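Local coordinates for cytochrome C2, ISO-2 (Rhodospirillum centenum, PDB 1JDL), which carries electrons through a covalently bound heme c, serving purple photosynthetic bacteria as the donor to oxidized bacteriochlorophyll, at residues Ile37-Ala41 and Gly42-Gly46; Phe100-Asp104 and Glu105-Lys109. All coordinates share one frame; numbering follows the deposited sequence.

Overall arrangement
Contacts 1 and 2 grip the same heme at different parts of its rim and illustrate a division of labour. Contact 1, in the loop before helix 51-58, deals with the polar end of the cofactor and binds one propionate through R39, G42 and a water. Contact 2, where the chain enters helix 105-115, deals with the nonpolar edge: F100 and L102 lie against one vinyl-derived group (CAB, CBB), and F100 also against the ring methyl CMC. The contact centres are 21 Å apart, on opposite sides of the chain's centre, and their nearest atoms remain about 9 Å from each other. The heme thus bridges two pieces of chain that do not touch.

Contact 1: Ile37-Ala41 and Gly42-Gly46. With HEM (protoporphyrin IX containing Fe), chain B.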
ATOM      1  N   ILE A  37      -0.457   8.456   1.373  1.00 22.98           N
ATOM      2  CA  ILE A  37      -1.821   8.661   1.856  1.00 24.17           C
ATOM      3  C   ILE A  37      -2.679   9.431   0.852  1.00 25.67           C
ATOM      4  O   ILE A  37      -2.339  10.546   0.435  1.00 25.97           O
ATOM      5  CB  ILE A  37      -1.837   9.407   3.205  1.00 25.69           C
ATOM      6  CG1 ILE A  37      -0.943   8.684   4.214  1.00 25.53           C
ATOM      7  CG2 ILE A  37      -3.268   9.497   3.729  1.00 25.98           C
ATOM      8  CD1 ILE A  37      -1.397   7.280   4.567  1.00 26.40           C
ATOM      9  N   ASP A  38      -3.795   8.815   0.472  1.00 25.75           N
ATOM     10  CA  ASP A  38      -4.742   9.378  -0.487  1.00 26.66           C
ATOM     11  C   ASP A  38      -4.200   9.396  -1.918  1.00 25.10           C
ATOM     12  O   ASP A  38      -4.819   9.962  -2.818  1.00 26.18           O
ATOM     13  CB  ASP A  38      -5.152  10.792  -0.072  1.00 32.23           C
ATOM     14  CG  ASP A  38      -6.280  11.338  -0.919  1.00 37.59           C
ATOM     15  OD1 ASP A  38      -7.363  10.713  -0.944  1.00 39.46           O
ATOM     16  OD2 ASP A  38      -6.083  12.389  -1.563  1.00 41.74           O
ATOM     17  N   ARG A  39      -3.044   8.773  -2.122  1.00 23.15           N
ATOM     18  CA  ARG A  39      -2.425   8.707  -3.446  1.00 22.13           C
ATOM     19  C   ARG A  39      -3.092   7.590  -4.248  1.00 21.64           C
ATOM     20  O   ARG A  39      -3.411   6.535  -3.696  1.00 19.26           O
ATOM     21  CB  ARG A  39      -0.922   8.416  -3.308  1.00 22.52           C
ATOM     22  CG  ARG A  39      -0.127   8.471  -4.616  1.00 23.03           C
ATOM     23  CD  ARG A  39       1.382   8.348  -4.367  1.00 22.21           C
ATOM     24  NE  ARG A  39       1.825   6.970  -4.142  1.00 22.39           N
ATOM     25  CZ  ARG A  39       2.987   6.642  -3.579  1.00 24.72           C
ATOM     26  NH1 ARG A  39       3.818   7.594  -3.175  1.00 25.23           N
ATOM     27  NH2 ARG A  39       3.328   5.369  -3.425  1.00 22.75           N
ATOM     28  N   GLN A  40      -3.319   7.819  -5.540  1.00 18.98           N
ATOM     29  CA  GLN A  40      -3.929   6.786  -6.379  1.00 19.29           C
ATOM     30  C   GLN A  40      -2.962   5.606  -6.431  1.00 17.36           C
ATOM     31  O   GLN A  40      -1.755   5.796  -6.588  1.00 18.38           O
ATOM     32  CB  GLN A  40      -4.165   7.303  -7.798  1.00 19.03           C
ATOM     33  CG  GLN A  40      -4.794   6.267  -8.730  1.00 20.95           C
ATOM     34  CD  GLN A  40      -4.930   6.772 -10.154  1.00 23.42           C
ATOM     35  OE1 GLN A  40      -5.450   7.859 -10.386  1.00 26.93           O
ATOM     36  NE2 GLN A  40      -4.467   5.979 -11.114  1.00 27.14           N
ATOM     37  N   ALA A  41      -3.484   4.390  -6.297  1.00 15.86           N
ATOM     38  CA  ALA A  41      -2.627   3.209  -6.328  1.00 15.00           C
ATOM     39  C   ALA A  41      -1.921   3.092  -7.675  1.00 15.71           C
ATOM     40  O   ALA A  41      -2.496   3.410  -8.715  1.00 16.93           O
ATOM     41  CB  ALA A  41      -3.456   1.942  -6.057  1.00 15.77           C
ATOM     42  N   GLY A  42      -0.664   2.657  -7.643  1.00 14.69           N
ATOM     43  CA  GLY A  42       0.103   2.463  -8.863  1.00 16.49           C
ATOM     44  C   GLY A  42       0.543   3.695  -9.630  1.00 18.29           C
ATOM     45  O   GLY A  42       0.633   3.654 -10.860  1.00 19.49           O
ATOM     46  N   THR A  43       0.844   4.781  -8.926  1.00 18.40           N
ATOM     47  CA  THR A  43       1.265   6.006  -9.600  1.00 19.44           C
ATOM     48  C   THR A  43       2.576   6.602  -9.108  1.00 20.47           C
ATOM     49  O   THR A  43       2.940   7.708  -9.517  1.00 22.32           O
ATOM     50  CB  THR A  43       0.192   7.104  -9.504  1.00 19.31           C
ATOM     51  OG1 THR A  43      -0.047   7.421  -8.128  1.00 20.84           O
ATOM     52  CG2 THR A  43      -1.101   6.646 -10.161  1.00 20.11           C
ATOM     53  N   ALA A  44       3.282   5.898  -8.229  1.00 19.66           N
ATOM     54  CA  ALA A  44       4.559   6.413  -7.740  1.00 20.08           C
ATOM     55  C   ALA A  44       5.486   6.542  -8.946  1.00 20.30           C
ATOM     56  O   ALA A  44       5.647   5.605  -9.722  1.00 19.14           O
ATOM     57  CB  ALA A  44       5.162   5.466  -6.706  1.00 21.51           C
ATOM     58  N   PRO A  45       6.107   7.717  -9.119  1.00 21.73           N
ATOM     59  CA  PRO A  45       7.017   7.964 -10.239  1.00 22.68           C
ATOM     60  C   PRO A  45       8.122   6.921 -10.404  1.00 21.67           C
ATOM     61  O   PRO A  45       8.740   6.494  -9.429  1.00 23.26           O
ATOM     62  CB  PRO A  45       7.585   9.345  -9.920  1.00 23.80           C
ATOM     63  CG  PRO A  45       6.468  10.000  -9.176  1.00 25.37           C
ATOM     64  CD  PRO A  45       5.999   8.909  -8.260  1.00 22.97           C
ATOM     65  N   GLY A  46       8.347   6.514 -11.649  1.00 21.51           N
ATOM     66  CA  GLY A  46       9.402   5.566 -11.966  1.00 21.83           C
ATOM     67  C   GLY A  46       9.311   4.125 -11.497  1.00 22.35           C
ATOM     68  O   GLY A  46      10.208   3.335 -11.782  1.00 23.80           O
TER
HETATM   69  CHA HEM B 500       3.304  -2.025  -2.730  1.00 13.26           C
HETATM   70  CHB HEM B 500       2.727  -0.906   1.926  1.00 14.12           C
HETATM   71  CHC HEM B 500       6.018  -4.241   3.111  1.00 16.13           C
HETATM   72  CHD HEM B 500       6.960  -4.941  -1.535  1.00 14.64           C
HETATM   73  C1A HEM B 500       2.812  -1.465  -1.549  1.00 14.19           C
HETATM   74  C2A HEM B 500       1.706  -0.539  -1.484  1.00 12.43           C
HETATM   75  C3A HEM B 500       1.551  -0.238  -0.167  1.00 12.16           C
HETATM   76  C4A HEM B 500       2.565  -0.966   0.558  1.00 14.75           C
HETATM   77  CMA HEM B 500       0.481   0.648   0.453  1.00 14.35           C
HETATM   78  CAA HEM B 500       0.993   0.083  -2.693  1.00 13.84           C
HETATM   79  CBA HEM B 500       1.762   1.350  -3.066  1.00 13.78           C
HETATM   80  CGA HEM B 500       1.261   2.037  -4.340  1.00 15.40           C
HETATM   81  O1A HEM B 500       0.235   1.615  -4.908  1.00 15.99           O
HETATM   82  O2A HEM B 500       1.902   3.018  -4.768  1.00 16.85           O
HETATM   83  C1B HEM B 500       3.602  -1.707   2.645  1.00 14.31           C
HETATM   84  C2B HEM B 500       3.730  -1.698   4.081  1.00 15.13           C
HETATM   85  C3B HEM B 500       4.483  -2.796   4.391  1.00 17.47           C
HETATM   86  C4B HEM B 500       5.013  -3.288   3.177  1.00 14.93           C
HETATM   87  CMB HEM B 500       3.145  -0.639   5.006  1.00 15.67           C
HETATM   88  CAB HEM B 500       4.542  -3.564   5.572  1.00 22.68           C
HETATM   89  CBB HEM B 500       3.737  -3.398   6.849  1.00 19.03           C
HETATM   90  C1C HEM B 500       6.526  -4.757   1.954  1.00 15.27           C
HETATM   91  C2C HEM B 500       7.571  -5.756   1.882  1.00 16.79           C
HETATM   92  C3C HEM B 500       7.698  -6.057   0.579  1.00 17.82           C
HETATM   93  C4C HEM B 500       6.927  -5.075  -0.156  1.00 16.12           C
HETATM   94  CMC HEM B 500       8.371  -6.324   3.056  1.00 17.67           C
HETATM   95  CAC HEM B 500       8.278  -7.192  -0.032  1.00 24.84           C
HETATM   96  CBC HEM B 500       9.110  -8.317   0.574  1.00 23.76           C
HETATM   97  C1D HEM B 500       6.104  -4.153  -2.272  1.00 13.52           C
HETATM   98  C2D HEM B 500       6.045  -4.161  -3.714  1.00 13.61           C
HETATM   99  C3D HEM B 500       4.964  -3.402  -4.066  1.00 14.72           C
HETATM  100  C4D HEM B 500       4.385  -2.915  -2.809  1.00 13.24           C
HETATM  101  CMD HEM B 500       6.962  -4.929  -4.671  1.00 13.82           C
HETATM  102  CAD HEM B 500       4.411  -3.208  -5.481  1.00 14.05           C
HETATM  103  CBD HEM B 500       3.352  -4.295  -5.693  1.00 16.17           C
HETATM  104  CGD HEM B 500       2.793  -4.341  -7.101  1.00 15.36           C
HETATM  105  O1D HEM B 500       1.954  -5.229  -7.364  1.00 15.41           O
HETATM  106  O2D HEM B 500       3.179  -3.502  -7.944  1.00 16.86           O
HETATM  107  NA  HEM B 500       3.324  -1.739  -0.293  1.00 13.73           N
HETATM  108  NB  HEM B 500       4.403  -2.679   2.083  1.00 14.47           N
HETATM  109  NC  HEM B 500       6.118  -4.356   0.695  1.00 14.32           N
HETATM  110  ND  HEM B 500       5.097  -3.385  -1.712  1.00 13.70           N
HETATM  111 FE   HEM B 500       4.712  -3.073   0.203  1.00 14.03          FE
HETATM  112  O   HOH W   1       0.729   5.054  -5.812  1.00 22.60           O
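The heme-propionate site of this cytochrome c2 is built in part by a tight loop in which R39 and Q40 meet T43 and A44. The guanidinium of R39 presents its edge to the carboxylate: NH2 donates in plane to O2A of the heme at 3.1 Å, with an N-H...O angle of 163°. With CG anti to the backbone N (chi1 -174°), the R39 side chain extends and then bends at chi3 to bring NH2 to O2A. CB of A44 lies over one face of the guanidinium, 3.8 Å from R39 NH2 and nearer that end than the centre. The other propionate oxygen, O1A, accepts from the backbone N of G42 at 3.1 Å.

Between O2A and the loop, one water makes four hydrogen bonds. It accepts from R39 NE and T43 N and donates to Q40 O and to heme O2A. Q40 O also receives T43 OG1 at 2.8 Å, the donor tilted 26° from the carbonyl plane, so two bonds grip this oxygen, tying Q40 to T43 round the turn. The methyl CG2 of T43 rests 3.6 Å from Q40 NE2, the two side chains crossing at about a right angle.

R39 NH2 also reaches the carbonyl of A32, and W63, Y49 and S50 are further hydrogen-bonding partners of the heme. Such burial of a propionate among arginine, backbone N-H and an ordered water is characteristic of the class I cytochrome c heme crevice.

Contact 2: Phe100-Asp104 and Glu105-Lys109; sequences FKLPD and EQERK. With HEM (protoporphyrin IX containing Fe), chain B.
Nonpolar contacts join L102 to the first turn of the helix that starts at E105. Its methyl CD2 sits 3.5 Å from CB of E107 and also meets CG of R108, the side chains crossing obliquely, while the other methyl, CD1, reaches CBB of the heme at 3.4 Å. One leucine therefore bridges helix and cofactor; V11 of helix 5-11 touches both L102 and E107. Beside it, F100 lays one ring face over the heme methyl CMC, with CG of F100 3.7 Å from that carbon.

Hydrogen bonds to the backbone define the helix start. D104 is the N-cap: with CG anti to the backbone N (chi1 -171°), its OD1 turns back over the first turn and accepts from E107 N at 2.9 Å, using the lone pair away from the other carboxylate oxygen. The carbonyl of D104 takes R108 N at 3.1 Å, opening the i to i+4 series of helix 105-115, the C-terminal helix of the cytochrome c fold.

Among the charged side chains, R108 bends at chi3 (-76°) and brings NH2 to 3.0 Å from P103 O, a weak bond; NE bonds weakly to the same oxygen and to D104 O, while NH1 binds the carbonyl of I69. A methionine in its place would probably leave these carbonyls without their side-chain donors, and the tie between the helix start and helix 65-71 weakened. E107 OE1 comes within 4.5 Å of the like-charged D104 OD1, an approach probably offset by the salt bridge from E107 OE2 to K14. A water donates to E107 OE1 and accepts from D104 N.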
ATOM      1  N   PHE A 100       4.078 -10.026   1.085  1.00 22.45           N
ATOM      2  CA  PHE A 100       4.247  -9.779   2.509  1.00 21.50           C
ATOM      3  C   PHE A 100       2.875  -9.447   3.075  1.00 22.15           C
ATOM      4  O   PHE A 100       2.068  -8.784   2.417  1.00 23.19           O
ATOM      5  CB  PHE A 100       5.219  -8.610   2.746  1.00 21.67           C
ATOM      6  CG  PHE A 100       5.488  -8.327   4.199  1.00 23.22           C
ATOM      7  CD1 PHE A 100       4.695  -7.429   4.907  1.00 25.02           C
ATOM      8  CD2 PHE A 100       6.520  -8.983   4.865  1.00 24.52           C
ATOM      9  CE1 PHE A 100       4.925  -7.184   6.259  1.00 26.60           C
ATOM     10  CE2 PHE A 100       6.759  -8.747   6.221  1.00 26.03           C
ATOM     11  CZ  PHE A 100       5.957  -7.843   6.918  1.00 26.57           C
ATOM     12  N   LYS A 101       2.606  -9.930   4.282  1.00 22.06           N
ATOM     13  CA  LYS A 101       1.335  -9.680   4.950  1.00 22.72           C
ATOM     14  C   LYS A 101       1.591  -9.205   6.375  1.00 22.70           C
ATOM     15  O   LYS A 101       2.569  -9.606   7.009  1.00 22.68           O
ATOM     16  CB  LYS A 101       0.492 -10.958   5.017  1.00 24.45           C
ATOM     17  CG  LYS A 101       0.136 -11.591   3.682  1.00 27.09           C
ATOM     18  CD  LYS A 101      -0.664 -12.870   3.913  1.00 29.57           C
ATOM     19  CE  LYS A 101      -1.028 -13.558   2.607  1.00 32.71           C
ATOM     20  NZ  LYS A 101      -1.748 -14.843   2.848  1.00 37.16           N
ATOM     21  N   LEU A 102       0.702  -8.352   6.870  1.00 22.20           N
ATOM     22  CA  LEU A 102       0.785  -7.835   8.228  1.00 22.48           C
ATOM     23  C   LEU A 102      -0.621  -8.048   8.786  1.00 23.71           C
ATOM     24  O   LEU A 102      -1.478  -7.175   8.688  1.00 23.23           O
ATOM     25  CB  LEU A 102       1.128  -6.339   8.214  1.00 22.86           C
ATOM     26  CG  LEU A 102       1.512  -5.677   9.544  1.00 23.74           C
ATOM     27  CD1 LEU A 102       1.609  -4.169   9.345  1.00 24.02           C
ATOM     28  CD2 LEU A 102       0.481  -5.984  10.616  1.00 28.07           C
ATOM     29  N   PRO A 103      -0.877  -9.225   9.375  1.00 25.70           N
ATOM     30  CA  PRO A 103      -2.191  -9.550   9.938  1.00 27.51           C
ATOM     31  C   PRO A 103      -2.657  -8.800  11.188  1.00 27.55           C
ATOM     32  O   PRO A 103      -3.833  -8.445  11.293  1.00 29.29           O
ATOM     33  CB  PRO A 103      -2.092 -11.055  10.177  1.00 27.47           C
ATOM     34  CG  PRO A 103      -0.648 -11.230  10.525  1.00 28.77           C
ATOM     35  CD  PRO A 103       0.033 -10.380   9.477  1.00 27.17           C
ATOM     36  N   ASP A 104      -1.750  -8.557  12.129  1.00 27.01           N
ATOM     37  CA  ASP A 104      -2.120  -7.891  13.379  1.00 28.64           C
ATOM     38  C   ASP A 104      -2.756  -6.515  13.200  1.00 28.70           C
ATOM     39  O   ASP A 104      -2.162  -5.610  12.620  1.00 27.07           O
ATOM     40  CB  ASP A 104      -0.901  -7.795  14.301  1.00 30.50           C
ATOM     41  CG  ASP A 104      -1.264  -7.316  15.695  1.00 33.70           C
ATOM     42  OD1 ASP A 104      -1.378  -6.091  15.902  1.00 35.71           O
ATOM     43  OD2 ASP A 104      -1.448  -8.172  16.585  1.00 36.93           O
ATOM     44  N   GLU A 105      -3.974  -6.370  13.719  1.00 29.32           N
ATOM     45  CA  GLU A 105      -4.724  -5.121  13.618  1.00 30.70           C
ATOM     46  C   GLU A 105      -4.022  -3.917  14.237  1.00 29.98           C
ATOM     47  O   GLU A 105      -4.001  -2.834  13.645  1.00 29.27           O
ATOM     48  CB  GLU A 105      -6.106  -5.288  14.255  1.00 33.14           C
ATOM     49  CG  GLU A 105      -7.005  -4.074  14.086  1.00 37.44           C
ATOM     50  CD  GLU A 105      -8.408  -4.307  14.605  1.00 39.85           C
ATOM     51  OE1 GLU A 105      -8.569  -4.517  15.827  1.00 41.61           O
ATOM     52  OE2 GLU A 105      -9.351  -4.281  13.788  1.00 41.85           O
ATOM     53  N   GLN A 106      -3.452  -4.097  15.424  1.00 29.29           N
ATOM     54  CA  GLN A 106      -2.765  -3.002  16.096  1.00 30.33           C
ATOM     55  C   GLN A 106      -1.555  -2.540  15.289  1.00 27.73           C
ATOM     56  O   GLN A 106      -1.360  -1.344  15.087  1.00 27.25           O
ATOM     57  CB  GLN A 106      -2.319  -3.422  17.499  1.00 32.45           C
ATOM     58  CG  GLN A 106      -1.734  -2.284  18.324  1.00 37.12           C
ATOM     59  CD  GLN A 106      -2.699  -1.122  18.480  1.00 39.71           C
ATOM     60  OE1 GLN A 106      -3.838  -1.300  18.915  1.00 41.50           O
ATOM     61  NE2 GLN A 106      -2.247   0.077  18.127  1.00 41.48           N
ATOM     62  N   GLU A 107      -0.742  -3.487  14.833  1.00 25.30           N
ATOM     63  CA  GLU A 107       0.431  -3.136  14.044  1.00 24.33           C
ATOM     64  C   GLU A 107       0.023  -2.368  12.797  1.00 21.87           C
ATOM     65  O   GLU A 107       0.697  -1.415  12.399  1.00 22.83           O
ATOM     66  CB  GLU A 107       1.210  -4.385  13.640  1.00 23.49           C
ATOM     67  CG  GLU A 107       1.967  -5.028  14.782  1.00 29.09           C
ATOM     68  CD  GLU A 107       2.926  -6.093  14.296  1.00 31.60           C
ATOM     69  OE1 GLU A 107       2.457  -7.145  13.816  1.00 35.85           O
ATOM     70  OE2 GLU A 107       4.150  -5.871  14.383  1.00 36.23           O
ATOM     71  N   ARG A 108      -1.077  -2.787  12.181  1.00 21.10           N
ATOM     72  CA  ARG A 108      -1.566  -2.113  10.986  1.00 21.92           C
ATOM     73  C   ARG A 108      -1.962  -0.682  11.319  1.00 22.16           C
ATOM     74  O   ARG A 108      -1.600   0.247  10.601  1.00 23.05           O
ATOM     75  CB  ARG A 108      -2.762  -2.861  10.394  1.00 21.06           C
ATOM     76  CG  ARG A 108      -2.379  -4.049   9.527  1.00 22.11           C
ATOM     77  CD  ARG A 108      -3.616  -4.730   8.975  1.00 24.52           C
ATOM     78  NE  ARG A 108      -4.290  -5.545   9.982  1.00 26.27           N
ATOM     79  CZ  ARG A 108      -5.598  -5.780  10.000  1.00 28.37           C
ATOM     80  NH1 ARG A 108      -6.382  -5.256   9.069  1.00 28.49           N
ATOM     81  NH2 ARG A 108      -6.124  -6.551  10.945  1.00 28.97           N
ATOM     82  N   LYS A 109      -2.707  -0.501  12.407  1.00 22.72           N
ATOM     83  CA  LYS A 109      -3.126   0.841  12.807  1.00 23.35           C
ATOM     84  C   LYS A 109      -1.917   1.733  13.072  1.00 22.00           C
ATOM     85  O   LYS A 109      -1.884   2.892  12.655  1.00 22.62           O
ATOM     86  CB  LYS A 109      -3.984   0.792  14.076  1.00 24.69           C
ATOM     87  CG  LYS A 109      -5.333   0.124  13.919  1.00 29.81           C
ATOM     88  CD  LYS A 109      -6.124   0.248  15.213  1.00 32.90           C
ATOM     89  CE  LYS A 109      -7.492  -0.398  15.104  1.00 36.44           C
ATOM     90  NZ  LYS A 109      -8.261  -0.228  16.368  1.00 38.80           N
TER
HETATM   91  CHA HEM B 500       3.304  -2.025  -2.730  1.00 13.26           C
HETATM   92  CHB HEM B 500       2.727  -0.906   1.926  1.00 14.12           C
HETATM   93  CHC HEM B 500       6.018  -4.241   3.111  1.00 16.13           C
HETATM   94  CHD HEM B 500       6.960  -4.941  -1.535  1.00 14.64           C
HETATM   95  C1A HEM B 500       2.812  -1.465  -1.549  1.00 14.19           C
HETATM   96  C2A HEM B 500       1.706  -0.539  -1.484  1.00 12.43           C
HETATM   97  C3A HEM B 500       1.551  -0.238  -0.167  1.00 12.16           C
HETATM   98  C4A HEM B 500       2.565  -0.966   0.558  1.00 14.75           C
HETATM   99  CMA HEM B 500       0.481   0.648   0.453  1.00 14.35           C
HETATM  100  CAA HEM B 500       0.993   0.083  -2.693  1.00 13.84           C
HETATM  101  CBA HEM B 500       1.762   1.350  -3.066  1.00 13.78           C
HETATM  102  CGA HEM B 500       1.261   2.037  -4.340  1.00 15.40           C
HETATM  103  O1A HEM B 500       0.235   1.615  -4.908  1.00 15.99           O
HETATM  104  O2A HEM B 500       1.902   3.018  -4.768  1.00 16.85           O
HETATM  105  C1B HEM B 500       3.602  -1.707   2.645  1.00 14.31           C
HETATM  106  C2B HEM B 500       3.730  -1.698   4.081  1.00 15.13           C
HETATM  107  C3B HEM B 500       4.483  -2.796   4.391  1.00 17.47           C
HETATM  108  C4B HEM B 500       5.013  -3.288   3.177  1.00 14.93           C
HETATM  109  CMB HEM B 500       3.145  -0.639   5.006  1.00 15.67           C
HETATM  110  CAB HEM B 500       4.542  -3.564   5.572  1.00 22.68           C
HETATM  111  CBB HEM B 500       3.737  -3.398   6.849  1.00 19.03           C
HETATM  112  C1C HEM B 500       6.526  -4.757   1.954  1.00 15.27           C
HETATM  113  C2C HEM B 500       7.571  -5.756   1.882  1.00 16.79           C
HETATM  114  C3C HEM B 500       7.698  -6.057   0.579  1.00 17.82           C
HETATM  115  C4C HEM B 500       6.927  -5.075  -0.156  1.00 16.12           C
HETATM  116  CMC HEM B 500       8.371  -6.324   3.056  1.00 17.67           C
HETATM  117  CAC HEM B 500       8.278  -7.192  -0.032  1.00 24.84           C
HETATM  118  CBC HEM B 500       9.110  -8.317   0.574  1.00 23.76           C
HETATM  119  C1D HEM B 500       6.104  -4.153  -2.272  1.00 13.52           C
HETATM  120  C2D HEM B 500       6.045  -4.161  -3.714  1.00 13.61           C
HETATM  121  C3D HEM B 500       4.964  -3.402  -4.066  1.00 14.72           C
HETATM  122  C4D HEM B 500       4.385  -2.915  -2.809  1.00 13.24           C
HETATM  123  CMD HEM B 500       6.962  -4.929  -4.671  1.00 13.82           C
HETATM  124  CAD HEM B 500       4.411  -3.208  -5.481  1.00 14.05           C
HETATM  125  CBD HEM B 500       3.352  -4.295  -5.693  1.00 16.17           C
HETATM  126  CGD HEM B 500       2.793  -4.341  -7.101  1.00 15.36           C
HETATM  127  O1D HEM B 500       1.954  -5.229  -7.364  1.00 15.41           O
HETATM  128  O2D HEM B 500       3.179  -3.502  -7.944  1.00 16.86           O
HETATM  129  NA  HEM B 500       3.324  -1.739  -0.293  1.00 13.73           N
HETATM  130  NB  HEM B 500       4.403  -2.679   2.083  1.00 14.47           N
HETATM  131  NC  HEM B 500       6.118  -4.356   0.695  1.00 14.32           N
HETATM  132  ND  HEM B 500       5.097  -3.385  -1.712  1.00 13.70           N
HETATM  133 FE   HEM B 500       4.712  -3.073   0.203  1.00 14.03          FE
HETATM  134  O   HOH W   2       1.262  -8.874  12.185  1.00 33.67           O